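Local atomic coordinates of cytoplasmic protein (Cryptococcus neoformans var. grubii serotype A, PDB entry 7LPO), a protein that probably hydrolyses steryl beta-glucosides, as a sterylglucosidase of glycoside hydrolase family 5. Residues Pro195-Gly200 / Leu457-Lys462; Pro492-Ile497 / Ala552-Met557. One frame throughout, in Å; residues are numbered along the deposited sequence.

Interactions 1 and 2 lie in series along the chain, with centres about 18 Å apart, and touch directly: Thr-458 CG2, on the short helix of interaction 1, lies 4.1 Å from Ala-552 CB, on the second helix of interaction 2. Interaction 1 (195-200 with 457-462) is near the surface and beside a bound Tris molecule, about 4 Å from the side chain of Met-197; Tris probably came from the crystallisation liquor but may mark a pocket. Interaction 2 (492-497 with 552-557) is buried and joins two longer helices. Strand 467-469 links them further, since Leu-457 of interaction 1 and Ile-493 and Ile-497 of interaction 2 all touch Asn-468.

Interaction 1 of 2, residues Pro195-Gly200 / Leu457-Lys462; sequences PAMIWG and LTLMTK
Met-197 sets CG beside its own backbone N (chi1 -67°) and bends again at chi2 and chi3, which carries Met-197 CE onto the isobutyl group of Leu-459, 3.6 Å from Leu-459 CG. Met-460 is likewise folded at all three torsions (chi3 -62°), and its CE meets the base of Met-197, 3.4 Å from Met-197 CB, a tight carbon pair. Met-197 crosses both partners at about a right angle, its root against Met-460 and its methyl against Leu-459. Lys-462, just past the helix end with positive phi, extends beyond CG to bring CE and NZ against Ala-196 CB, which is 4.1 Å from Lys-462 NZ. The ammonium gives a hydrogen bond to a water 2.9 Å from Lys-462 NZ, and Met-197 N donates to the same water at 3.1 Å, a bridge in place of a direct hydrogen bond. NZ also donates to Gly-587 O and forms a salt bridge with Asp-527, fixing the far end of the chain. Ala-196 and Met-197 are the central residues of a type II beta turn from Pro-195 to Ile-198. The arrangement is thus a loop turn packed on a helix C-terminus, at the edge of a Tris-occupied site that may belong to the substrate pocket.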
loop_
_atom_site.group_PDB
_atom_site.type_symbol
_atom_site.label_atom_id
_atom_site.label_comp_id
_atom_site.label_asym_id
_atom_site.label_seq_id
_atom_site.Cartn_x
_atom_site.Cartn_y
_atom_site.Cartn_z
ATOM N N PRO A 195 0.519 20.734 -4.526
ATOM C CA PRO A 195 0.831 20.119 -5.825
ATOM C C PRO A 195 0.582 18.617 -5.819
ATOM O O PRO A 195 0.813 17.923 -4.826
ATOM C CB PRO A 195 2.318 20.446 -6.037
ATOM C CG PRO A 195 2.582 21.632 -5.181
ATOM C CD PRO A 195 1.656 21.505 -3.989
ATOM N N ALA A 196 0.118 18.119 -6.958
ATOM C CA ALA A 196 -0.209 16.708 -7.106
ATOM C C ALA A 196 0.960 15.812 -6.726
ATOM O O ALA A 196 2.061 15.932 -7.277
ATOM C CB ALA A 196 -0.626 16.427 -8.551
ATOM N N MET A 197 0.704 14.899 -5.793
ATOM C CA MET A 197 1.621 13.818 -5.445
ATOM C C MET A 197 2.934 14.326 -4.873
ATOM O O MET A 197 3.921 13.580 -4.817
ATOM C CB MET A 197 1.904 12.934 -6.660
ATOM C CG MET A 197 0.707 12.123 -7.168
ATOM S SD MET A 197 -0.348 11.420 -5.876
ATOM C CE MET A 197 0.307 9.803 -5.710
ATOM N N ILE A 198 2.993 15.590 -4.450
ATOM C CA ILE A 198 4.239 16.074 -3.878
ATOM C C ILE A 198 4.485 15.452 -2.510
ATOM O O ILE A 198 5.624 15.447 -2.033
ATOM C CB ILE A 198 4.249 17.610 -3.804
ATOM C CG1 ILE A 198 5.688 18.113 -3.645
ATOM C CG2 ILE A 198 3.390 18.102 -2.678
ATOM C CD1 ILE A 198 5.832 19.622 -3.823
ATOM N N TRP A 199 3.448 14.896 -1.876
ATOM C CA TRP A 199 3.623 14.332 -0.542
ATOM C C TRP A 199 4.729 13.289 -0.534
ATOM O O TRP A 199 5.409 13.103 0.489
ATOM C CB TRP A 199 2.303 13.728 -0.044
ATOM C CG TRP A 199 1.880 12.496 -0.788
ATOM C CD1 TRP A 199 0.985 12.424 -1.818
ATOM C CD2 TRP A 199 2.332 11.161 -0.557
ATOM N NE1 TRP A 199 0.860 11.119 -2.249
ATOM C CE2 TRP A 199 1.678 10.328 -1.489
ATOM C CE3 TRP A 199 3.229 10.584 0.351
ATOM C CZ2 TRP A 199 1.903 8.964 -1.550
ATOM C CZ3 TRP A 199 3.443 9.221 0.291
ATOM C CH2 TRP A 199 2.781 8.429 -0.652
ATOM N N GLY A 200 4.934 12.612 -1.667
ATOM C CA GLY A 200 5.897 11.528 -1.730
ATOM C C GLY A 200 7.340 11.990 -1.653
ATOM O O GLY A 200 8.213 11.219 -1.235
ATOM N N LEU A 457 3.009 6.857 -14.321
ATOM C CA LEU A 457 2.701 7.980 -15.195
ATOM C C LEU A 457 1.273 8.465 -14.965
ATOM O O LEU A 457 1.015 9.672 -14.875
ATOM C CB LEU A 457 2.904 7.577 -16.657
ATOM C CG LEU A 457 2.490 8.663 -17.654
ATOM C CD1 LEU A 457 3.428 9.865 -17.531
ATOM C CD2 LEU A 457 2.476 8.161 -19.088
ATOM N N THR A 458 0.322 7.537 -14.920
ATOM C CA THR A 458 -1.070 7.913 -14.704
ATOM C C THR A 458 -1.267 8.521 -13.322
ATOM O O THR A 458 -1.931 9.556 -13.173
ATOM C CB THR A 458 -1.965 6.688 -14.893
ATOM O OG1 THR A 458 -1.753 6.146 -16.210
ATOM C CG2 THR A 458 -3.418 7.053 -14.723
ATOM N N LEU A 459 -0.672 7.902 -12.303
ATOM C CA LEU A 459 -0.809 8.400 -10.939
ATOM C C LEU A 459 -0.285 9.824 -10.812
ATOM O O LEU A 459 -0.957 10.693 -10.246
ATOM C CB LEU A 459 -0.068 7.467 -9.990
ATOM C CG LEU A 459 -0.290 7.616 -8.490
ATOM C CD1 LEU A 459 -1.720 7.332 -8.138
ATOM C CD2 LEU A 459 0.655 6.681 -7.747
ATOM N N MET A 460 0.910 10.092 -11.343
ATOM C CA MET A 460 1.525 11.395 -11.108
ATOM C C MET A 460 0.906 12.497 -11.959
ATOM O O MET A 460 0.794 13.642 -11.505
ATOM C CB MET A 460 3.028 11.328 -11.372
ATOM C CG MET A 460 3.738 10.212 -10.626
ATOM S SD MET A 460 3.647 10.364 -8.812
ATOM C CE MET A 460 4.481 11.907 -8.571
ATOM N N THR A 461 0.527 12.194 -13.197
ATOM C CA THR A 461 -0.019 13.212 -14.088
ATOM C C THR A 461 -1.526 13.339 -13.970
ATOM O O THR A 461 -2.097 14.282 -14.543
ATOM C CB THR A 461 0.344 12.902 -15.541
ATOM O OG1 THR A 461 -0.295 11.683 -15.940
ATOM C CG2 THR A 461 1.851 12.758 -15.698
ATOM N N LYS A 462 -2.183 12.429 -13.238
ATOM C CA LYS A 462 -3.643 12.378 -13.132
ATOM C C LYS A 462 -4.300 12.553 -14.523
ATOM O O LYS A 462 -5.227 13.319 -14.708
ATOM C CB LYS A 462 -4.143 13.429 -12.128
ATOM C CG LYS A 462 -3.498 13.207 -10.754
ATOM C CD LYS A 462 -4.021 14.146 -9.703
ATOM C CE LYS A 462 -3.681 13.617 -8.308
ATOM N NZ LYS A 462 -4.062 14.587 -7.262
HETATM O O HOH W 1 -2.264 14.839 -4.977
#

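Interaction 2 of 2, residues Pro492-Ile497 / Ala552-Met557; sequences PIRKMI and AMDCSM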
loop_
_atom_site.group_PDB
_atom_site.type_symbol
_atom_site.label_atom_id
_atom_site.label_comp_id
_atom_site.label_asym_id
_atom_site.label_seq_id
_atom_site.Cartn_x
_atom_site.Cartn_y
_atom_site.Cartn_z
ATOM N N PRO A 492 -0.324 -1.730 -27.105
ATOM C CA PRO A 492 1.058 -1.797 -26.605
ATOM C C PRO A 492 1.205 -1.341 -25.164
ATOM O O PRO A 492 2.068 -1.860 -24.445
ATOM C CB PRO A 492 1.833 -0.889 -27.576
ATOM C CG PRO A 492 1.011 -0.898 -28.868
ATOM C CD PRO A 492 -0.428 -1.068 -28.424
ATOM N N ILE A 493 0.401 -0.377 -24.716
ATOM C CA ILE A 493 0.514 0.080 -23.335
ATOM C C ILE A 493 0.054 -1.013 -22.383
ATOM O O ILE A 493 0.727 -1.322 -21.395
ATOM C CB ILE A 493 -0.282 1.381 -23.129
ATOM C CG1 ILE A 493 0.411 2.546 -23.851
ATOM C CG2 ILE A 493 -0.424 1.686 -21.641
ATOM C CD1 ILE A 493 -0.420 3.830 -23.924
ATOM N N ARG A 494 -1.087 -1.633 -22.682
ATOM C CA ARG A 494 -1.612 -2.689 -21.822
ATOM C C ARG A 494 -0.642 -3.859 -21.734
ATOM O O ARG A 494 -0.381 -4.383 -20.644
ATOM C CB ARG A 494 -2.968 -3.152 -22.351
ATOM C CG ARG A 494 -4.071 -2.132 -22.131
ATOM C CD ARG A 494 -5.291 -2.421 -22.975
ATOM N NE ARG A 494 -5.935 -3.680 -22.611
ATOM C CZ ARG A 494 -6.936 -3.795 -21.742
ATOM N NH1 ARG A 494 -7.425 -2.720 -21.124
ATOM N NH2 ARG A 494 -7.464 -4.990 -21.498
ATOM N N LYS A 495 -0.101 -4.285 -22.877
ATOM C CA LYS A 495 0.828 -5.410 -22.876
ATOM C C LYS A 495 2.075 -5.081 -22.072
ATOM O O LYS A 495 2.620 -5.940 -21.370
ATOM C CB LYS A 495 1.196 -5.773 -24.312
ATOM C CG LYS A 495 2.087 -6.999 -24.447
ATOM C CD LYS A 495 2.290 -7.359 -25.922
ATOM C CE LYS A 495 3.207 -8.569 -26.099
ATOM N NZ LYS A 495 4.272 -8.314 -27.125
ATOM N N MET A 496 2.534 -3.834 -22.153
ATOM C CA MET A 496 3.731 -3.432 -21.429
ATOM C C MET A 496 3.500 -3.464 -19.922
ATOM O O MET A 496 4.338 -3.984 -19.174
ATOM C CB MET A 496 4.155 -2.041 -21.897
ATOM C CG MET A 496 5.431 -1.543 -21.279
ATOM S SD MET A 496 5.056 -0.562 -19.832
ATOM C CE MET A 496 4.421 0.931 -20.601
ATOM N N ILE A 497 2.355 -2.946 -19.461
ATOM C CA ILE A 497 2.080 -2.937 -18.029
ATOM C C ILE A 497 1.879 -4.356 -17.515
ATOM O O ILE A 497 2.338 -4.708 -16.424
ATOM C CB ILE A 497 0.878 -2.022 -17.719
ATOM C CG1 ILE A 497 1.215 -0.619 -18.215
ATOM C CG2 ILE A 497 0.562 -2.038 -16.226
ATOM C CD1 ILE A 497 0.445 0.489 -17.578
ATOM N N ALA A 552 -7.852 3.495 -17.853
ATOM C CA ALA A 552 -6.695 3.384 -16.967
ATOM C C ALA A 552 -6.870 2.231 -15.990
ATOM O O ALA A 552 -5.978 1.388 -15.836
ATOM C CB ALA A 552 -6.484 4.701 -16.215
ATOM N N MET A 553 -8.014 2.189 -15.308
ATOM C CA MET A 553 -8.326 1.108 -14.379
ATOM C C MET A 553 -8.241 -0.256 -15.068
ATOM O O MET A 553 -7.642 -1.191 -14.539
ATOM C CB MET A 553 -9.729 1.315 -13.807
ATOM C CG MET A 553 -10.123 0.384 -12.683
ATOM S SD MET A 553 -9.409 0.872 -11.083
ATOM C CE MET A 553 -8.377 -0.458 -10.779
ATOM N N ASP A 554 -8.876 -0.371 -16.239
ATOM C CA ASP A 554 -8.914 -1.652 -16.949
ATOM C C ASP A 554 -7.528 -2.100 -17.399
ATOM O O ASP A 554 -7.245 -3.301 -17.410
ATOM C CB ASP A 554 -9.861 -1.530 -18.149
ATOM C CG ASP A 554 -10.053 -2.839 -18.888
ATOM O OD1 ASP A 554 -10.257 -3.884 -18.240
ATOM O OD2 ASP A 554 -10.002 -2.823 -20.134
ATOM N N CYS A 555 -6.652 -1.160 -17.761
ATOM C CA CYS A 555 -5.271 -1.513 -18.085
ATOM C C CYS A 555 -4.544 -2.081 -16.867
ATOM O O CYS A 555 -3.871 -3.117 -16.953
ATOM C CB CYS A 555 -4.536 -0.288 -18.622
ATOM S SG CYS A 555 -2.770 -0.552 -18.843
ATOM N N SER A 556 -4.686 -1.429 -15.712
ATOM C CA SER A 556 -4.030 -1.941 -14.514
ATOM C C SER A 556 -4.618 -3.283 -14.096
ATOM O O SER A 556 -3.879 -4.182 -13.675
ATOM C CB SER A 556 -4.144 -0.928 -13.375
ATOM O OG SER A 556 -3.093 0.013 -13.456
ATOM N N MET A 557 -5.943 -3.442 -14.200
ATOM C CA MET A 557 -6.559 -4.715 -13.830
ATOM C C MET A 557 -6.210 -5.819 -14.832
ATOM O O MET A 557 -5.960 -6.967 -14.446
ATOM C CB MET A 557 -8.074 -4.548 -13.726
ATOM C CG MET A 557 -8.554 -3.707 -12.560
ATOM S SD MET A 557 -8.051 -4.389 -10.963
ATOM C CE MET A 557 -6.682 -3.306 -10.561
HETATM O O HOH W 2 -2.709 -4.529 -19.141
HETATM O O HOH W 3 -9.361 -6.057 -19.320
#
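Cys-555 and Arg-494 give up the most surface here, and they meet where the two backbones come closest, with CA atoms 5.4 Å apart. The cysteine holds SG anti to its backbone N and lays the sulfur in an apolar niche on the facing helix. Ile-497 CD1 touches Cys-555 SG at 3.6 Å, Arg-494 CG lies 3.9 Å from it, and Ile-493 CG2 adds a looser contact. Arg-494 therefore works at two levels: the root of its side chain packs on the thiol, while the chain turns at chi3 (65°) and carries the guanidinium past Cys-555 to Asp-554. There Arg-494 NH1 forms a salt bridge of 2.8 Å with Asp-554 OD2, somewhat bent at the hydrogen. The oxygen is met from above the carboxylate plane, and the two flat groups are turned 46° from each other.

Helices 490-512 and 547-559 cross here at -40°, both running broadly the same way, and the axes of the two short segments come within 9.2 Å. They belong to the part of the chain that is probably the TIM barrel of this glycosidase family, where strands 518-522 and 567-570 pair in parallel.

A water at the edge of the guanidinium, in its plane, joins Arg-494 NH2 to Asp-554 OD1, donating to that carboxylate oxygen at 2.6 Å. Arg-667 forms a second salt bridge to that OD1, so the buried carboxylate is shared by two arginines, which would probably favour its charged form. Another water ties the backbones together, donating to Arg-494 O and Cys-555 O.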